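CELL WALL surface anchor family protein (Streptococcus pneumoniae, PDB 2WW8) serves as a pilus-associated adhesin, probably attaching the pneumococcus to host cells through an integrin I-like domain. Local coordinates at residues T263-T274 with Y319-K328. Residues are numbered along the deposited sequence; the frame is centred on the assembly and turned at random. Where two conformers were deposited one is given.
Sequences TSDSENRVALVT and YSYLKLTNDK
A beta bulge interrupts the antiparallel pairing of strand 269-275 with residues 321-325: Val270 pairs with Thr325 and Leu272 with Tyr321, the register slipping by two. Each pair exchanges two backbone hydrogen bonds, the shortest from Tyr321 N to Leu272 O (2.7 Å). At the bulge Leu324 turns across Arg269, its CB 3.6 Å above the centre of the guanidinium plane, while Leu324 CD2 reaches Ala271 CB at 3.8 Å. Arg269 bends at chi2 and chi3 (149° and 92°) to lay this flat group against the leucine, and the guanidinium is held beyond the contact by a salt bridge from NH1 to Asp226 and by Gln373. The other side of strand 269-275 pairs with strand 225-232 in the parallel sheet of the von Willebrand factor A (integrin I-like) fold, so the antiparallel segment adds to its margin, with helix 328-337 following directly. At the Thr274 end, the hydroxyl of Ser320 accepts a nearly straight bond from Thr274 N (3.0 Å, 168°) and also bonds to Phe280 O. Thr274 OG1 donates to Tyr319 O at 2.9 Å, coming from above the carbonyl plane. Near the Asp265-Asn268 turn, Asn326 ND2 donates a bent hydrogen bond to Ser266 O (2.7 Å), nearly in line with that C=O but tilted out of the Asn326 amide plane, and water 1 links Lys328 NZ to Thr263 OG1, which also bonds to Ile259 O.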
loop_
_atom_site.group_PDB
_atom_site.type_symbol
_atom_site.label_atom_id
_atom_site.label_comp_id
_atom_site.label_asym_id
_atom_site.label_seq_id
_atom_site.Cartn_x
_atom_site.Cartn_y
_atom_site.Cartn_z
ATOM N N THR A 263 -10.103 -22.788 6.616
ATOM C CA THR A 263 -8.742 -23.028 6.182
ATOM C C THR A 263 -7.826 -21.883 6.597
ATOM O O THR A 263 -6.657 -21.894 6.296
ATOM C CB THR A 263 -8.667 -23.220 4.668
ATOM O OG1 THR A 263 -9.090 -22.024 3.983
ATOM C CG2 THR A 263 -9.455 -24.444 4.213
ATOM N N SER A 264 -8.341 -20.889 7.310
ATOM C CA SER A 264 -7.474 -19.860 7.873
ATOM C C SER A 264 -6.538 -20.494 8.916
ATOM O O SER A 264 -5.449 -19.991 9.136
ATOM C CB SER A 264 -8.290 -18.687 8.466
ATOM O OG SER A 264 -9.060 -19.193 9.556
ATOM N N ASP A 265 -6.930 -21.579 9.569
ATOM C CA ASP A 265 -5.918 -22.400 10.240
ATOM C C ASP A 265 -5.350 -23.439 9.235
ATOM O O ASP A 265 -6.077 -24.339 8.784
ATOM C CB ASP A 265 -6.546 -23.099 11.449
ATOM C CG ASP A 265 -5.562 -24.025 12.199
ATOM O OD1 ASP A 265 -4.591 -24.590 11.647
ATOM O OD2 ASP A 265 -5.748 -24.219 13.414
ATOM N N SER A 266 -4.061 -23.347 8.915
ATOM C CA SER A 266 -3.421 -24.254 7.946
ATOM C C SER A 266 -3.430 -25.757 8.330
ATOM O O SER A 266 -3.170 -26.600 7.458
ATOM C CB SER A 266 -1.972 -23.764 7.654
ATOM O OG SER A 266 -1.130 -24.029 8.789
ATOM N N GLU A 267 -3.702 -26.116 9.589
ATOM C CA GLU A 267 -3.911 -27.540 9.903
ATOM C C GLU A 267 -5.222 -28.208 9.470
ATOM O O GLU A 267 -5.320 -29.451 9.397
ATOM C CB GLU A 267 -3.709 -27.842 11.383
ATOM C CG GLU A 267 -2.547 -27.133 12.016
ATOM C CD GLU A 267 -1.438 -28.101 12.173
ATOM O OE1 GLU A 267 -1.128 -28.657 11.086
ATOM O OE2 GLU A 267 -0.946 -28.296 13.333
ATOM N N ASN A 268 -6.226 -27.399 9.130
ATOM C CA ASN A 268 -7.565 -27.930 8.927
ATOM C C ASN A 268 -7.567 -28.374 7.472
ATOM O O ASN A 268 -6.755 -27.894 6.718
ATOM C CB ASN A 268 -8.621 -26.853 9.187
ATOM C CG ASN A 268 -8.760 -26.504 10.666
ATOM O OD1 ASN A 268 -8.358 -27.260 11.549
ATOM N ND2 ASN A 268 -9.419 -25.392 10.939
ATOM N N ARG A 269 -8.415 -29.329 7.095
ATOM C CA ARG A 269 -8.466 -29.734 5.709
ATOM C C ARG A 269 -9.933 -29.734 5.280
ATOM O O ARG A 269 -10.804 -29.945 6.122
ATOM C CB ARG A 269 -7.858 -31.130 5.524
ATOM C CG ARG A 269 -6.317 -31.188 5.556
ATOM C CD ARG A 269 -6.030 -32.588 6.135
ATOM N NE ARG A 269 -5.879 -33.585 5.105
ATOM C CZ ARG A 269 -6.253 -34.865 5.162
ATOM N NH1 ARG A 269 -6.880 -35.427 6.173
ATOM N NH2 ARG A 269 -5.992 -35.637 4.123
ATOM N N VAL A 270 -10.203 -29.489 3.992
ATOM C CA VAL A 270 -11.566 -29.425 3.443
ATOM C C VAL A 270 -11.665 -30.189 2.113
ATOM O O VAL A 270 -10.679 -30.248 1.336
ATOM C CB VAL A 270 -12.018 -27.930 3.213
ATOM C CG1 VAL A 270 -12.256 -27.261 4.528
ATOM C CG2 VAL A 270 -11.048 -27.123 2.363
ATOM N N ALA A 271 -12.848 -30.713 1.840
ATOM C CA ALA A 271 -13.194 -31.306 0.555
ATOM C C ALA A 271 -14.617 -30.820 0.243
ATOM O O ALA A 271 -15.290 -30.326 1.123
ATOM C CB ALA A 271 -13.202 -32.828 0.725
ATOM N N LEU A 272 -15.097 -31.000 -0.990
ATOM C CA LEU A 272 -16.323 -30.387 -1.500
ATOM C C LEU A 272 -16.996 -31.439 -2.367
ATOM O O LEU A 272 -16.380 -32.038 -3.279
ATOM C CB LEU A 272 -15.985 -29.126 -2.329
ATOM C CG LEU A 272 -17.159 -28.605 -3.206
ATOM C CD1 LEU A 272 -18.294 -28.057 -2.299
ATOM C CD2 LEU A 272 -16.584 -27.547 -4.201
ATOM N N VAL A 273 -18.254 -31.714 -2.035
ATOM C CA VAL A 273 -19.053 -32.632 -2.829
ATOM C C VAL A 273 -20.293 -31.852 -3.272
ATOM O O VAL A 273 -21.138 -31.496 -2.432
ATOM C CB VAL A 273 -19.479 -33.884 -2.045
ATOM C CG1 VAL A 273 -20.420 -34.825 -2.887
ATOM C CG2 VAL A 273 -18.222 -34.700 -1.521
ATOM N N THR A 274 -20.425 -31.664 -4.581
ATOM C CA THR A 274 -21.635 -31.095 -5.146
ATOM C C THR A 274 -22.500 -32.203 -5.748
ATOM O O THR A 274 -21.974 -33.109 -6.433
ATOM C CB THR A 274 -21.275 -30.037 -6.175
ATOM O OG1 THR A 274 -20.675 -28.927 -5.463
ATOM C CG2 THR A 274 -22.544 -29.501 -6.923
ATOM N N TYR A 319 -18.147 -29.897 -10.258
ATOM C CA TYR A 319 -18.218 -28.933 -9.160
ATOM C C TYR A 319 -17.725 -29.584 -7.877
ATOM O O TYR A 319 -18.111 -29.138 -6.805
ATOM C CB TYR A 319 -19.698 -28.539 -9.012
ATOM C CG TYR A 319 -20.231 -27.646 -10.154
ATOM C CD1 TYR A 319 -19.414 -26.664 -10.760
ATOM C CD2 TYR A 319 -21.549 -27.768 -10.606
ATOM C CE1 TYR A 319 -19.922 -25.811 -11.805
ATOM C CE2 TYR A 319 -22.081 -26.915 -11.629
ATOM C CZ TYR A 319 -21.250 -25.946 -12.196
ATOM O OH TYR A 319 -21.761 -25.153 -13.203
ATOM N N SER A 320 -16.952 -30.672 -7.960
ATOM C CA SER A 320 -16.545 -31.320 -6.706
ATOM C C SER A 320 -15.031 -31.212 -6.500
ATOM O O SER A 320 -14.274 -30.922 -7.437
ATOM C CB SER A 320 -17.049 -32.758 -6.630
ATOM O OG SER A 320 -18.458 -32.699 -6.578
ATOM N N TYR A 321 -14.594 -31.341 -5.240
ATOM C CA TYR A 321 -13.186 -31.467 -4.978
ATOM C C TYR A 321 -13.020 -32.574 -3.963
ATOM O O TYR A 321 -13.092 -32.359 -2.736
ATOM C CB TYR A 321 -12.608 -30.114 -4.546
ATOM C CG TYR A 321 -11.107 -30.162 -4.638
ATOM C CD1 TYR A 321 -10.344 -30.744 -3.606
ATOM C CD2 TYR A 321 -10.441 -29.640 -5.745
ATOM C CE1 TYR A 321 -8.963 -30.789 -3.658
ATOM C CE2 TYR A 321 -9.039 -29.683 -5.830
ATOM C CZ TYR A 321 -8.346 -30.264 -4.786
ATOM O OH TYR A 321 -6.992 -30.335 -4.890
ATOM N N LEU A 322 -12.831 -33.781 -4.486
ATOM C CA LEU A 322 -13.125 -34.982 -3.700
ATOM C C LEU A 322 -11.905 -35.436 -2.876
ATOM O O LEU A 322 -11.781 -36.628 -2.598
ATOM C CB LEU A 322 -13.522 -36.146 -4.606
ATOM C CG LEU A 322 -14.846 -35.878 -5.309
ATOM C CD1 LEU A 322 -15.216 -36.909 -6.404
ATOM C CD2 LEU A 322 -15.993 -35.554 -4.361
ATOM N N LYS A 323 -11.023 -34.501 -2.523
ATOM C CA LYS A 323 -9.824 -34.760 -1.737
ATOM C C LYS A 323 -9.708 -33.731 -0.589
ATOM O O LYS A 323 -9.789 -32.483 -0.817
ATOM C CB LYS A 323 -8.645 -34.676 -2.689
ATOM C CG LYS A 323 -7.342 -35.260 -2.161
ATOM C CD LYS A 323 -6.140 -34.896 -3.046
ATOM C CE LYS A 323 -5.374 -33.703 -2.496
ATOM N NZ LYS A 323 -4.561 -33.075 -3.572
ATOM N N LEU A 324 -9.615 -34.245 0.652
ATOM C CA LEU A 324 -9.357 -33.409 1.847
ATOM C C LEU A 324 -8.013 -32.743 1.622
ATOM O O LEU A 324 -7.021 -33.437 1.324
ATOM C CB LEU A 324 -9.251 -34.274 3.114
ATOM C CG LEU A 324 -10.622 -34.651 3.681
ATOM C CD1 LEU A 324 -10.362 -35.578 4.851
ATOM C CD2 LEU A 324 -11.376 -33.399 4.060
ATOM N N THR A 325 -7.940 -31.417 1.739
ATOM C CA THR A 325 -6.703 -30.718 1.400
ATOM C C THR A 325 -6.524 -29.498 2.312
ATOM O O THR A 325 -7.532 -28.877 2.670
ATOM C CB THR A 325 -6.657 -30.218 -0.071
ATOM O OG1 THR A 325 -5.385 -29.603 -0.347
ATOM C CG2 THR A 325 -7.695 -29.163 -0.392
ATOM N N ASN A 326 -5.277 -29.129 2.620
ATOM C CA ASN A 326 -4.974 -27.832 3.241
ATOM C C ASN A 326 -3.919 -27.071 2.435
ATOM O O ASN A 326 -3.328 -26.082 2.885
ATOM C CB ASN A 326 -4.516 -28.004 4.696
ATOM C CG ASN A 326 -3.180 -28.764 4.791
ATOM O OD1 ASN A 326 -2.670 -29.260 3.798
ATOM N ND2 ASN A 326 -2.593 -28.818 5.976
ATOM N N ASP A 327 -3.655 -27.549 1.225
ATOM C CA ASP A 327 -2.666 -26.844 0.405
ATOM C C ASP A 327 -3.341 -25.568 -0.175
ATOM O O ASP A 327 -4.423 -25.657 -0.752
ATOM C CB ASP A 327 -2.246 -27.786 -0.740
ATOM C CG ASP A 327 -1.456 -27.055 -1.821
ATOM O OD1 ASP A 327 -2.049 -26.425 -2.734
ATOM O OD2 ASP A 327 -0.223 -27.102 -1.719
ATOM N N LYS A 328 -2.710 -24.398 -0.018
ATOM C CA LYS A 328 -3.280 -23.122 -0.486
ATOM C C LYS A 328 -3.700 -23.062 -1.968
ATOM O O LYS A 328 -4.739 -22.470 -2.324
ATOM C CB LYS A 328 -2.306 -21.965 -0.180
ATOM C CG LYS A 328 -2.104 -21.695 1.340
ATOM C CD LYS A 328 -3.422 -21.764 2.160
ATOM C CE LYS A 328 -3.158 -21.553 3.681
ATOM N NZ LYS A 328 -4.414 -21.421 4.478
HETATM O O HOH W 1 -6.844 -20.320 2.844
HETATM O O HOH W 2 -3.693 -20.668 6.666
HETATM O O HOH W 3 -3.862 -33.228 2.704
#